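Local coordinates for protein apical membrane antigen AMA1 (Toxoplasma gondii ME49, PDB 4YIV) that takes part in host cell invasion as a microneme protein of the moving junction, the ring formed between the apical tip of the parasite and the host cell membrane, at residues S114-E122 with Y161-I170; D222-Q231 with I346-P356. One frame throughout, in Å; residues are numbered along the deposited sequence.

Interaction 1 (S114-E122 with Y161-I170). With CD (cadmium ion), chain D.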
ATOM      1  N   SER A 114      11.187  -4.512 -19.188  1.00 36.40           N
ATOM      2  CA  SER A 114      10.974  -4.768 -17.757  1.00 31.03           C
ATOM      3  C   SER A 114      11.548  -6.100 -17.280  1.00 33.18           C
ATOM      4  O   SER A 114      11.316  -7.108 -17.919  1.00 37.64           O
ATOM      5  CB  SER A 114       9.465  -4.740 -17.474  1.00 27.95           C
ATOM      6  OG  SER A 114       9.194  -4.953 -16.100  1.00 25.78           O
ATOM      7  N   PRO A 115      12.222  -6.135 -16.115  1.00 28.39           N
ATOM      8  CA  PRO A 115      12.420  -5.004 -15.200  1.00 29.85           C
ATOM      9  C   PRO A 115      13.455  -4.029 -15.734  1.00 31.09           C
ATOM     10  O   PRO A 115      14.320  -4.393 -16.544  1.00 31.13           O
ATOM     11  CB  PRO A 115      12.888  -5.665 -13.906  1.00 27.93           C
ATOM     12  CG  PRO A 115      13.498  -6.944 -14.336  1.00 29.90           C
ATOM     13  CD  PRO A 115      12.725  -7.388 -15.538  1.00 29.42           C
ATOM     14  N   PHE A 116      13.340  -2.784 -15.325  1.00 27.55           N
ATOM     15  CA  PHE A 116      14.193  -1.751 -15.885  1.00 25.19           C
ATOM     16  C   PHE A 116      15.101  -1.253 -14.769  1.00 25.77           C
ATOM     17  O   PHE A 116      14.635  -1.030 -13.648  1.00 24.14           O
ATOM     18  CB  PHE A 116      13.380  -0.622 -16.484  1.00 27.68           C
ATOM     19  CG  PHE A 116      14.180   0.254 -17.412  1.00 32.71           C
ATOM     20  CD1 PHE A 116      14.398  -0.124 -18.738  1.00 34.63           C
ATOM     21  CD2 PHE A 116      14.734   1.435 -16.957  1.00 28.84           C
ATOM     22  CE1 PHE A 116      15.152   0.670 -19.594  1.00 36.46           C
ATOM     23  CE2 PHE A 116      15.476   2.254 -17.815  1.00 32.62           C
ATOM     24  CZ  PHE A 116      15.682   1.868 -19.134  1.00 36.56           C
ATOM     25  N   PRO A 117      16.408  -1.104 -15.051  1.00 29.70           N
ATOM     26  CA  PRO A 117      17.316  -0.765 -13.952  1.00 26.69           C
ATOM     27  C   PRO A 117      17.221   0.698 -13.531  1.00 25.35           C
ATOM     28  O   PRO A 117      17.220   1.587 -14.381  1.00 26.61           O
ATOM     29  CB  PRO A 117      18.693  -1.076 -14.538  1.00 30.53           C
ATOM     30  CG  PRO A 117      18.522  -0.797 -15.993  1.00 31.37           C
ATOM     31  CD  PRO A 117      17.126  -1.235 -16.333  1.00 31.97           C
ATOM     32  N   MET A 118      17.162   0.933 -12.229  1.00 24.79           N
ATOM     33  CA  MET A 118      17.026   2.277 -11.692  1.00 22.48           C
ATOM     34  C   MET A 118      18.193   3.193 -12.134  1.00 28.77           C
ATOM     35  O   MET A 118      18.033   4.415 -12.281  1.00 25.08           O
ATOM     36  CB  MET A 118      16.966   2.207 -10.188  1.00 23.72           C
ATOM     37  CG  MET A 118      16.818   3.554  -9.503  1.00 29.99           C
ATOM     38  SD  MET A 118      15.348   4.522 -10.047  1.00 31.17           S
ATOM     39  CE  MET A 118      14.037   3.329  -9.724  1.00 27.86           C
ATOM     40  N   GLU A 119      19.367   2.608 -12.372  1.00 27.27           N
ATOM     41  CA  GLU A 119      20.518   3.424 -12.753  1.00 26.12           C
ATOM     42  C   GLU A 119      20.250   4.171 -14.035  1.00 26.28           C
ATOM     43  O   GLU A 119      20.661   5.317 -14.194  1.00 28.88           O
ATOM     44  CB  GLU A 119      21.777   2.547 -12.888  1.00 26.22           C
ATOM     45  CG  GLU A 119      22.420   2.257 -11.581  1.00 28.19           C
ATOM     46  CD  GLU A 119      23.002   3.496 -10.932  1.00 32.24           C
ATOM     47  OE1 GLU A 119      23.795   4.179 -11.636  1.00 29.56           O
ATOM     48  OE2 GLU A 119      22.635   3.784  -9.750  1.00 29.34           O
ATOM     49  N   LEU A 120      19.562   3.538 -14.975  1.00 26.77           N
ATOM     50  CA  LEU A 120      19.295   4.205 -16.226  1.00 26.85           C
ATOM     51  C   LEU A 120      18.211   5.279 -16.053  1.00 27.32           C
ATOM     52  O   LEU A 120      18.265   6.292 -16.721  1.00 26.87           O
ATOM     53  CB  LEU A 120      18.917   3.191 -17.306  1.00 30.51           C
ATOM     54  CG  LEU A 120      20.124   2.615 -18.048  1.00 35.80           C
ATOM     55  CD1 LEU A 120      21.143   2.058 -17.124  1.00 35.22           C
ATOM     56  CD2 LEU A 120      19.622   1.535 -18.939  1.00 37.14           C
ATOM     57  N   LEU A 121      17.266   5.082 -15.136  1.00 25.47           N
ATOM     58  CA  LEU A 121      16.213   6.068 -14.911  1.00 24.13           C
ATOM     59  C   LEU A 121      16.789   7.294 -14.227  1.00 27.88           C
ATOM     60  O   LEU A 121      16.404   8.428 -14.506  1.00 27.53           O
ATOM     61  CB  LEU A 121      15.094   5.496 -14.039  1.00 25.57           C
ATOM     62  CG  LEU A 121      14.268   4.333 -14.618  1.00 25.29           C
ATOM     63  CD1 LEU A 121      13.249   3.825 -13.581  1.00 24.94           C
ATOM     64  CD2 LEU A 121      13.577   4.770 -15.851  1.00 28.03           C
ATOM     65  N   GLU A 122      17.681   7.043 -13.279  1.00 23.88           N
ATOM     66  CA  GLU A 122      18.378   8.112 -12.588  1.00 27.73           C
ATOM     67  C   GLU A 122      19.137   9.032 -13.589  1.00 27.40           C
ATOM     68  O   GLU A 122      19.274  10.248 -13.369  1.00 28.86           O
ATOM     69  CB  GLU A 122      19.326   7.468 -11.561  1.00 31.63           C
ATOM     70  CG  GLU A 122      20.573   8.229 -11.251  1.00 39.61           C
ATOM     71  CD  GLU A 122      21.581   7.375 -10.501  1.00 39.26           C
ATOM     72  OE1 GLU A 122      21.183   6.520  -9.667  1.00 38.55           O
ATOM     73  OE2 GLU A 122      22.773   7.573 -10.781  1.00 35.14           O
ATOM     74  N   TYR A 161       8.276  -1.963  -7.515  1.00 18.61           N
ATOM     75  CA  TYR A 161       9.668  -1.558  -7.287  1.00 19.89           C
ATOM     76  C   TYR A 161      10.324  -2.576  -6.357  1.00 22.41           C
ATOM     77  O   TYR A 161       9.870  -2.812  -5.226  1.00 20.85           O
ATOM     78  CB  TYR A 161       9.765  -0.137  -6.709  1.00 21.06           C
ATOM     79  CG  TYR A 161      11.219   0.347  -6.624  1.00 21.44           C
ATOM     80  CD1 TYR A 161      12.022   0.326  -7.745  1.00 25.19           C
ATOM     81  CD2 TYR A 161      11.787   0.747  -5.414  1.00 24.94           C
ATOM     82  CE1 TYR A 161      13.349   0.708  -7.687  1.00 27.53           C
ATOM     83  CE2 TYR A 161      13.141   1.141  -5.349  1.00 27.71           C
ATOM     84  CZ  TYR A 161      13.900   1.119  -6.488  1.00 28.75           C
ATOM     85  OH  TYR A 161      15.236   1.493  -6.468  1.00 33.18           O
ATOM     86  N   ASP A 162      11.408  -3.172  -6.854  1.00 23.10           N
ATOM     87  CA  ASP A 162      12.235  -4.076  -6.080  1.00 22.59           C
ATOM     88  C   ASP A 162      13.350  -3.200  -5.560  1.00 23.11           C
ATOM     89  O   ASP A 162      14.238  -2.824  -6.332  1.00 22.19           O
ATOM     90  CB  ASP A 162      12.771  -5.232  -6.943  1.00 23.55           C
ATOM     91  CG  ASP A 162      13.669  -6.210  -6.155  1.00 28.26           C
ATOM     92  OD1 ASP A 162      14.244  -5.808  -5.097  1.00 27.61           O
ATOM     93  OD2 ASP A 162      13.804  -7.376  -6.626  1.00 27.17           O
ATOM     94  N   SER A 163      13.253  -2.825  -4.292  1.00 23.97           N
ATOM     95  CA  SER A 163      14.137  -1.807  -3.731  1.00 26.72           C
ATOM     96  C   SER A 163      15.488  -2.408  -3.350  1.00 28.95           C
ATOM     97  O   SER A 163      16.468  -1.681  -3.183  1.00 30.51           O
ATOM     98  CB  SER A 163      13.518  -1.136  -2.506  1.00 26.43           C
ATOM     99  OG  SER A 163      13.327  -2.066  -1.449  1.00 25.01           O
ATOM    100  N   LYS A 164      15.533  -3.729  -3.231  1.00 28.89           N
ATOM    101  CA  LYS A 164      16.793  -4.429  -2.995  1.00 30.90           C
ATOM    102  C   LYS A 164      17.650  -4.500  -4.274  1.00 31.07           C
ATOM    103  O   LYS A 164      18.803  -4.092  -4.259  1.00 32.38           O
ATOM    104  CB  LYS A 164      16.525  -5.834  -2.454  1.00 30.99           C
ATOM    105  CG  LYS A 164      17.760  -6.573  -1.993  1.00 45.38           C
ATOM    106  CD  LYS A 164      17.409  -8.014  -1.559  1.00 57.94           C
ATOM    107  CE  LYS A 164      18.657  -8.907  -1.488  1.00 79.92           C
ATOM    108  NZ  LYS A 164      18.378 -10.307  -1.028  1.00 84.84           N
ATOM    109  N   LYS A 165      17.092  -4.996  -5.377  1.00 27.85           N
ATOM    110  CA  LYS A 165      17.815  -5.063  -6.639  1.00 27.16           C
ATOM    111  C   LYS A 165      17.805  -3.764  -7.421  1.00 30.87           C
ATOM    112  O   LYS A 165      18.506  -3.631  -8.423  1.00 27.35           O
ATOM    113  CB  LYS A 165      17.240  -6.173  -7.496  1.00 28.29           C
ATOM    114  CG  LYS A 165      17.323  -7.516  -6.826  1.00 33.41           C
ATOM    115  CD  LYS A 165      16.948  -8.584  -7.780  1.00 34.53           C
ATOM    116  CE  LYS A 165      17.228  -9.943  -7.201  1.00 46.46           C
ATOM    117  NZ  LYS A 165      16.853 -10.978  -8.219  1.00 50.03           N
ATOM    118  N   ARG A 166      17.022  -2.794  -6.949  1.00 26.54           N
ATOM    119  CA  ARG A 166      16.807  -1.538  -7.664  1.00 24.02           C
ATOM    120  C   ARG A 166      16.380  -1.760  -9.094  1.00 26.65           C
ATOM    121  O   ARG A 166      17.009  -1.246 -10.034  1.00 26.33           O
ATOM    122  CB  ARG A 166      18.070  -0.646  -7.620  1.00 26.98           C
ATOM    123  CG  ARG A 166      18.325  -0.111  -6.267  1.00 29.14           C
ATOM    124  CD  ARG A 166      19.554   0.787  -6.236  1.00 30.80           C
ATOM    125  NE  ARG A 166      19.298   2.149  -6.688  1.00 29.85           N
ATOM    126  CZ  ARG A 166      20.055   2.827  -7.552  1.00 34.61           C
ATOM    127  NH1 ARG A 166      21.134   2.275  -8.097  1.00 31.45           N
ATOM    128  NH2 ARG A 166      19.734   4.079  -7.880  1.00 32.13           N
ATOM    129  N   LEU A 167      15.278  -2.510  -9.234  1.00 23.83           N
ATOM    130  CA  LEU A 167      14.671  -2.858 -10.517  1.00 23.50           C
ATOM    131  C   LEU A 167      13.215  -2.425 -10.499  1.00 24.36           C
ATOM    132  O   LEU A 167      12.524  -2.678  -9.517  1.00 20.85           O
ATOM    133  CB  LEU A 167      14.730  -4.366 -10.775  1.00 27.05           C
ATOM    134  CG  LEU A 167      16.123  -4.911 -11.038  1.00 29.92           C
ATOM    135  CD1 LEU A 167      16.037  -6.411 -11.191  1.00 29.18           C
ATOM    136  CD2 LEU A 167      16.718  -4.252 -12.278  1.00 30.10           C
ATOM    137  N   CYS A 168      12.775  -1.851 -11.608  1.00 22.62           N
ATOM    138  CA  CYS A 168      11.406  -1.384 -11.788  1.00 24.01           C
ATOM    139  C   CYS A 168      10.661  -2.350 -12.719  1.00 23.85           C
ATOM    140  O   CYS A 168      10.961  -2.452 -13.913  1.00 26.86           O
ATOM    141  CB  CYS A 168      11.411   0.034 -12.355  1.00 27.60           C
ATOM    142  SG  CYS A 168       9.764   0.822 -12.378  1.00 32.79           S
ATOM    143  N   HIS A 169       9.735  -3.102 -12.141  1.00 23.60           N
ATOM    144  CA  HIS A 169       8.878  -4.021 -12.895  1.00 20.79           C
ATOM    145  C   HIS A 169       7.602  -3.371 -13.331  1.00 21.10           C
ATOM    146  O   HIS A 169       6.888  -2.842 -12.498  1.00 24.13           O
ATOM    147  CB  HIS A 169       8.484  -5.236 -12.039  1.00 24.01           C
ATOM    148  CG  HIS A 169       9.643  -6.101 -11.658  1.00 24.30           C
ATOM    149  ND1 HIS A 169      10.049  -7.170 -12.428  1.00 24.89           N
ATOM    150  CD2 HIS A 169      10.480  -6.057 -10.597  1.00 25.45           C
ATOM    151  CE1 HIS A 169      11.098  -7.739 -11.862  1.00 25.91           C
ATOM    152  NE2 HIS A 169      11.382  -7.081 -10.757  1.00 28.76           N
ATOM    153  N   ILE A 170       7.296  -3.513 -14.612  1.00 20.80           N
ATOM    154  CA  ILE A 170       6.017  -3.139 -15.187  1.00 23.51           C
ATOM    155  C   ILE A 170       5.231  -4.422 -15.330  1.00 22.90           C
ATOM    156  O   ILE A 170       5.710  -5.350 -15.963  1.00 24.94           O
ATOM    157  CB  ILE A 170       6.163  -2.472 -16.572  1.00 26.53           C
ATOM    158  CG1 ILE A 170       7.021  -1.213 -16.500  1.00 27.56           C
ATOM    159  CG2 ILE A 170       4.771  -2.146 -17.142  1.00 27.04           C
ATOM    160  CD1 ILE A 170       6.567  -0.220 -15.513  1.00 25.27           C
TER
HETATM  161 CD    CD D 503      23.964   5.853  -9.716  0.75 26.02          CD
HETATM  162  O   HOH W   1      23.268   5.993  -7.369  1.00 40.57           O
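Phe116 and Cys168 form a hydrogen-bonded antiparallel pair, which sets strand 116-117 at the edge of a five-stranded antiparallel sheet in the AMA1 family region (PAN clan). Phe116 N reaches Cys168 O at 2.8 Å, and Cys168 N returns the bond to Phe116 O. Met118 N adds a third bond to Arg166 O, where the strand passes into helix 118-122 with Pro117 as N-cap. At the other end Ile170 N donates to Ser114 OG over 2.8 Å in a nearly straight bond.

After a cis peptide bond, Pro115 sets its CB over one face of the His169 ring, 3.6 Å from the ring centroid, in a CH-pi contact. Asn102 OD1 is hydrogen-bonded to both Ser114 OG and His169 ND1, tying both sides of this end.

The Met118 side chain turns back at chi2 and chi3 (57° and 55°). This bend brings CE to 3.4 Å from CE1 of Tyr161, oblique to the ring. Met118 CB lies over one face of the Arg166 guanidinium, toward its rim, and CG comes to 3.4 Å from NH2. Tyr161 OH is buried here without a polar partner.

Arg166 lies beside the cadmium ion and probably offsets the charge of its two glutamate ligands. Glu119 binds the ion through both oxygens, Glu122 through OE2, and a water is a further ligand. Arg166 NH1 donates to the anti lone pair of Glu119 OE2 at 2.7 Å, and that oxygen lies only 2° out of the guanidinium plane. NH2 meets Glu122 OE1 in a weak bond of 3.4 Å and pairs with Asp132.

Further out, 163-165 turn the chain between the two strands, and Asp162 with Arg166 and Leu167 makes a G1 beta bulge. Cys168 SG is disulfide-bonded to Cys136 SG of helix 132-141.

Interaction 2 (D222-Q231 with I346-P356)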
ATOM      1  N   ASP A 222       6.481  12.971  -6.721  1.00 21.55           N
ATOM      2  CA  ASP A 222       7.004  13.299  -5.427  1.00 21.01           C
ATOM      3  C   ASP A 222       5.852  13.437  -4.421  1.00 21.01           C
ATOM      4  O   ASP A 222       6.075  13.629  -3.285  1.00 20.43           O
ATOM      5  CB  ASP A 222       7.809  14.614  -5.458  1.00 21.97           C
ATOM      6  CG  ASP A 222       9.116  14.511  -6.239  1.00 29.50           C
ATOM      7  OD1 ASP A 222       9.767  13.495  -6.185  1.00 29.74           O
ATOM      8  OD2 ASP A 222       9.480  15.454  -6.910  1.00 31.18           O
ATOM      9  N   ALA A 223       4.616  13.318  -4.865  1.00 20.42           N
ATOM     10  CA  ALA A 223       3.507  13.558  -3.952  1.00 19.69           C
ATOM     11  C   ALA A 223       3.398  12.551  -2.808  1.00 19.87           C
ATOM     12  O   ALA A 223       3.045  12.925  -1.669  1.00 21.28           O
ATOM     13  CB  ALA A 223       2.184  13.593  -4.721  1.00 22.33           C
ATOM     14  N   PHE A 224       3.711  11.281  -3.085  1.00 22.38           N
ATOM     15  CA  PHE A 224       3.522  10.215  -2.089  1.00 20.29           C
ATOM     16  C   PHE A 224       4.354  10.451  -0.858  1.00 21.89           C
ATOM     17  O   PHE A 224       4.055   9.928   0.217  1.00 21.07           O
ATOM     18  CB  PHE A 224       3.861   8.822  -2.718  1.00 22.99           C
ATOM     19  CG  PHE A 224       5.349   8.541  -2.834  1.00 22.41           C
ATOM     20  CD1 PHE A 224       6.029   7.958  -1.777  1.00 22.92           C
ATOM     21  CD2 PHE A 224       6.061   8.848  -4.001  1.00 20.31           C
ATOM     22  CE1 PHE A 224       7.397   7.720  -1.854  1.00 21.56           C
ATOM     23  CE2 PHE A 224       7.430   8.612  -4.084  1.00 22.96           C
ATOM     24  CZ  PHE A 224       8.098   8.057  -2.998  1.00 20.87           C
ATOM     25  N   ILE A 225       5.450  11.200  -1.012  1.00 20.52           N
ATOM     26  CA  ILE A 225       6.385  11.414   0.090  1.00 21.62           C
ATOM     27  C   ILE A 225       5.689  12.066   1.293  1.00 23.94           C
ATOM     28  O   ILE A 225       5.943  11.727   2.452  1.00 26.51           O
ATOM     29  CB  ILE A 225       7.589  12.289  -0.398  1.00 22.55           C
ATOM     30  CG1 ILE A 225       8.387  11.561  -1.477  1.00 23.67           C
ATOM     31  CG2 ILE A 225       8.539  12.620   0.746  1.00 30.62           C
ATOM     32  CD1 ILE A 225       9.330  12.493  -2.249  1.00 29.01           C
ATOM     33  N   SER A 226       4.785  12.994   1.018  1.00 25.70           N
ATOM     34  CA  SER A 226       4.055  13.705   2.080  1.00 27.89           C
ATOM     35  C   SER A 226       2.600  13.263   2.241  1.00 28.76           C
ATOM     36  O   SER A 226       1.984  13.529   3.265  1.00 27.54           O
ATOM     37  CB  SER A 226       4.060  15.220   1.801  1.00 31.74           C
ATOM     38  OG  SER A 226       3.310  15.515   0.617  1.00 33.55           O
ATOM     39  N   LYS A 227       2.040  12.616   1.230  1.00 23.30           N
ATOM     40  CA  LYS A 227       0.598  12.405   1.201  1.00 24.55           C
ATOM     41  C   LYS A 227       0.178  11.004   1.574  1.00 28.33           C
ATOM     42  O   LYS A 227      -1.022  10.757   1.691  1.00 25.67           O
ATOM     43  CB  LYS A 227       0.051  12.725  -0.175  1.00 25.81           C
ATOM     44  CG  LYS A 227       0.186  14.173  -0.535  1.00 31.27           C
ATOM     45  CD  LYS A 227      -0.497  15.033   0.560  1.00 34.31           C
ATOM     46  CE  LYS A 227      -1.028  16.335   0.061  1.00 40.46           C
ATOM     47  NZ  LYS A 227      -1.866  16.987   1.158  1.00 48.82           N
ATOM     48  N   CYS A 228       1.157  10.117   1.763  1.00 22.04           N
ATOM     49  CA  CYS A 228       0.921   8.672   1.923  1.00 26.45           C
ATOM     50  C   CYS A 228       1.582   8.181   3.224  1.00 23.75           C
ATOM     51  O   CYS A 228       2.630   8.743   3.639  1.00 23.53           O
ATOM     52  CB  CYS A 228       1.455   7.920   0.695  1.00 21.92           C
ATOM     53  SG  CYS A 228       0.688   8.382  -0.905  1.00 24.38           S
ATOM     54  N   PRO A 229       0.942   7.209   3.928  1.00 21.28           N
ATOM     55  CA  PRO A 229       1.442   6.772   5.216  1.00 20.99           C
ATOM     56  C   PRO A 229       2.478   5.678   5.006  1.00 23.42           C
ATOM     57  O   PRO A 229       2.247   4.506   5.327  1.00 21.90           O
ATOM     58  CB  PRO A 229       0.191   6.268   5.923  1.00 22.94           C
ATOM     59  CG  PRO A 229      -0.595   5.658   4.827  1.00 22.32           C
ATOM     60  CD  PRO A 229      -0.325   6.508   3.596  1.00 20.29           C
ATOM     61  N   ASN A 230       3.611   6.063   4.431  1.00 22.47           N
ATOM     62  CA  ASN A 230       4.588   5.100   3.938  1.00 23.35           C
ATOM     63  C   ASN A 230       5.167   4.184   4.999  1.00 22.53           C
ATOM     64  O   ASN A 230       5.373   2.986   4.763  1.00 20.76           O
ATOM     65  CB  ASN A 230       5.738   5.831   3.244  1.00 21.99           C
ATOM     66  CG  ASN A 230       5.272   6.598   2.016  1.00 24.82           C
ATOM     67  OD1 ASN A 230       4.749   6.004   1.080  1.00 23.24           O
ATOM     68  ND2 ASN A 230       5.430   7.918   2.026  1.00 23.64           N
ATOM     69  N   GLN A 231       5.415   4.755   6.169  1.00 21.35           N
ATOM     70  CA  GLN A 231       5.972   4.016   7.301  1.00 23.19           C
ATOM     71  C   GLN A 231       5.003   3.830   8.480  1.00 23.76           C
ATOM     72  O   GLN A 231       4.077   4.618   8.691  1.00 23.89           O
ATOM     73  CB  GLN A 231       7.226   4.727   7.812  1.00 29.49           C
ATOM     74  CG  GLN A 231       8.525   4.221   7.177  1.00 27.39           C
ATOM     75  CD  GLN A 231       8.537   4.372   5.668  1.00 28.68           C
ATOM     76  OE1 GLN A 231       8.419   3.399   4.911  1.00 29.42           O
ATOM     77  NE2 GLN A 231       8.650   5.601   5.227  1.00 23.97           N
ATOM     78  N   ILE A 346      13.406   6.674  -0.551  1.00 21.59           N
ATOM     79  CA  ILE A 346      12.373   7.722  -0.632  1.00 25.62           C
ATOM     80  C   ILE A 346      12.834   9.052  -0.002  1.00 22.86           C
ATOM     81  O   ILE A 346      12.023   9.892   0.329  1.00 24.92           O
ATOM     82  CB  ILE A 346      11.031   7.279   0.040  1.00 22.15           C
ATOM     83  CG1 ILE A 346      11.171   7.126   1.554  1.00 25.39           C
ATOM     84  CG2 ILE A 346      10.522   5.987  -0.601  1.00 24.97           C
ATOM     85  CD1 ILE A 346       9.818   7.139   2.265  1.00 26.11           C
ATOM     86  N   ILE A 347      14.134   9.244   0.174  1.00 28.20           N
ATOM     87  CA  ILE A 347      14.641  10.569   0.593  1.00 25.99           C
ATOM     88  C   ILE A 347      14.999  11.383  -0.640  1.00 24.73           C
ATOM     89  O   ILE A 347      15.766  10.921  -1.494  1.00 21.92           O
ATOM     90  CB  ILE A 347      15.854  10.429   1.531  1.00 29.31           C
ATOM     91  CG1 ILE A 347      15.387   9.743   2.810  1.00 32.44           C
ATOM     92  CG2 ILE A 347      16.420  11.826   1.882  1.00 31.09           C
ATOM     93  CD1 ILE A 347      16.485   9.315   3.709  1.00 40.87           C
ATOM     94  N   PRO A 348      14.399  12.590  -0.793  1.00 24.20           N
ATOM     95  CA  PRO A 348      14.628  13.273  -2.067  1.00 25.18           C
ATOM     96  C   PRO A 348      16.103  13.668  -2.282  1.00 27.18           C
ATOM     97  O   PRO A 348      16.775  14.009  -1.320  1.00 26.13           O
ATOM     98  CB  PRO A 348      13.746  14.523  -1.948  1.00 25.97           C
ATOM     99  CG  PRO A 348      12.712  14.157  -1.001  1.00 29.57           C
ATOM    100  CD  PRO A 348      13.351  13.263  -0.010  1.00 25.83           C
ATOM    101  N   SER A 349      16.564  13.618  -3.522  1.00 22.89           N
ATOM    102  CA  SER A 349      17.911  14.039  -3.904  1.00 31.11           C
ATOM    103  C   SER A 349      18.036  15.534  -4.226  1.00 30.00           C
ATOM    104  O   SER A 349      18.996  15.972  -4.851  1.00 28.07           O
ATOM    105  CB  SER A 349      18.339  13.252  -5.118  1.00 31.02           C
ATOM    106  OG  SER A 349      17.447  13.471  -6.177  1.00 29.86           O
ATOM    107  N   ASN A 350      17.038  16.311  -3.855  1.00 29.15           N
ATOM    108  CA  ASN A 350      17.199  17.750  -3.916  1.00 29.19           C
ATOM    109  C   ASN A 350      16.571  18.339  -2.680  1.00 29.55           C
ATOM    110  O   ASN A 350      15.767  17.681  -2.017  1.00 26.21           O
ATOM    111  CB  ASN A 350      16.577  18.294  -5.197  1.00 32.67           C
ATOM    112  CG  ASN A 350      15.065  18.197  -5.190  1.00 35.30           C
ATOM    113  OD1 ASN A 350      14.391  18.883  -4.412  1.00 33.51           O
ATOM    114  ND2 ASN A 350      14.521  17.335  -6.039  1.00 30.76           N
ATOM    115  N   PRO A 351      16.950  19.576  -2.328  1.00 26.12           N
ATOM    116  CA  PRO A 351      16.436  20.108  -1.072  1.00 24.05           C
ATOM    117  C   PRO A 351      15.038  20.787  -1.207  1.00 22.15           C
ATOM    118  O   PRO A 351      14.569  21.344  -0.236  1.00 26.07           O
ATOM    119  CB  PRO A 351      17.507  21.122  -0.676  1.00 29.30           C
ATOM    120  CG  PRO A 351      17.998  21.623  -2.034  1.00 24.11           C
ATOM    121  CD  PRO A 351      18.030  20.404  -2.905  1.00 24.66           C
ATOM    122  N   SER A 352      14.430  20.803  -2.386  1.00 26.79           N
ATOM    123  CA  SER A 352      13.119  21.468  -2.507  1.00 24.47           C
ATOM    124  C   SER A 352      11.955  20.619  -1.983  1.00 26.43           C
ATOM    125  O   SER A 352      10.968  21.139  -1.459  1.00 25.32           O
ATOM    126  CB  SER A 352      12.808  21.844  -3.937  1.00 29.61           C
ATOM    127  OG  SER A 352      12.357  20.713  -4.661  1.00 40.96           O
ATOM    128  N   VAL A 353      12.058  19.310  -2.136  1.00 25.64           N
ATOM    129  CA  VAL A 353      10.947  18.457  -1.790  1.00 26.70           C
ATOM    130  C   VAL A 353      11.028  18.147  -0.328  1.00 26.83           C
ATOM    131  O   VAL A 353      12.033  17.613   0.160  1.00 27.59           O
ATOM    132  CB  VAL A 353      10.943  17.198  -2.657  1.00 28.78           C
ATOM    133  CG1 VAL A 353       9.844  16.295  -2.236  1.00 30.00           C
ATOM    134  CG2 VAL A 353      10.771  17.608  -4.117  1.00 31.23           C
ATOM    135  N   THR A 354       9.945  18.452   0.387  1.00 27.86           N
ATOM    136  CA  THR A 354       9.900  18.176   1.816  1.00 29.32           C
ATOM    137  C   THR A 354      10.101  16.673   2.074  1.00 32.84           C
ATOM    138  O   THR A 354       9.340  15.853   1.575  1.00 31.77           O
ATOM    139  CB  THR A 354       8.582  18.601   2.432  1.00 27.49           C
ATOM    140  OG1 THR A 354       8.303  19.933   1.999  1.00 28.25           O
ATOM    141  CG2 THR A 354       8.640  18.505   4.001  1.00 27.73           C
ATOM    142  N   PRO A 355      11.136  16.316   2.839  1.00 31.26           N
ATOM    143  CA  PRO A 355      11.359  14.889   3.124  1.00 33.23           C
ATOM    144  C   PRO A 355      10.312  14.261   4.053  1.00 37.98           C
ATOM    145  O   PRO A 355       9.578  14.962   4.752  1.00 35.25           O
ATOM    146  CB  PRO A 355      12.760  14.863   3.781  1.00 36.63           C
ATOM    147  CG  PRO A 355      13.025  16.257   4.254  1.00 32.30           C
ATOM    148  CD  PRO A 355      12.167  17.202   3.422  1.00 29.49           C
ATOM    149  N   PRO A 356      10.246  12.921   4.067  1.00 38.55           N
ATOM    150  CA  PRO A 356       9.149  12.154   4.682  1.00 50.67           C
ATOM    151  C   PRO A 356       9.097  12.068   6.222  1.00 55.53           C
ATOM    152  O   PRO A 356       8.073  11.630   6.766  1.00 62.33           O
ATOM    153  CB  PRO A 356       9.362  10.738   4.095  1.00 45.49           C
ATOM    154  CG  PRO A 356      10.791  10.679   3.740  1.00 43.07           C
ATOM    155  CD  PRO A 356      11.140  12.062   3.263  1.00 39.57           C
TER
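The backbones of 222-231 and 346-356 come closest at Ile225 and Pro356, with CA atoms 5.4 Å apart, and no hydrogen bond joins the two segments. Ile225 has the largest share of the contact. Its CG2 branch, anti to the backbone N, lies 3.4 Å from Thr354 O and 3.7 Å from Pro356 CD. The other branch ends in CD1, which meets Val353 CG1 at 3.8 Å and Pro348 CG at 4.0 Å. The two branches thus touch different parts of the same loop.

Val353 uses both its methyls. While CG1 packs on Ile225, CG2 lies 3.8 Å from Asp222 OD2. The other carboxylate oxygen, Asp222 OD1, is hydrogen-bonded to Ser130 OG.

This is apolar packing of the short helix 224-227 against the proline-rich loop that follows strand 329-333. Asn350 shapes the loop through an Asx turn: its OD1 accepts from Ser352 N in the carbonyl plane, and also from Ser352 OG and Val353 N. These three bonds hold the chain just before Val353.

At the other side of the contact, Ile346 puts CG2 at the edge of the Phe224 ring, 3.8 Å from CE1 and near the ring plane. Phe224 and Ile346 both also touch Leu133 of helix 132-141. Asn230 ND2 donates to Phe224 O at 3.0 Å and bridges back to the helix, while Asn230 OD1 is hydrogen-bonded to Trp62 NE1. Ile346 O is buried near Ile225 CG1 and has no polar partner.

Both contacts are partly buried, and their centres lie about 19 Å apart. Their nearest atoms are about 7 Å apart, so they do not touch. They follow one another along the chain. Helix 132-141 borders both: Met118 and Tyr161 rest on it in interaction 1, Phe224 and Ile346 in interaction 2. Interaction 1 is sheet pairing, with backbone bonds in the middle and charged, metal-bound side chains at one end. Interaction 2 joins a short helix to an irregular loop through methyl and proline contacts. No hydrogen bond crosses it; the polar groups bond within a segment or to residues outside both. Its loop is largely exposed around 349-355, while Phe224, Ile225 and Ile346 are buried.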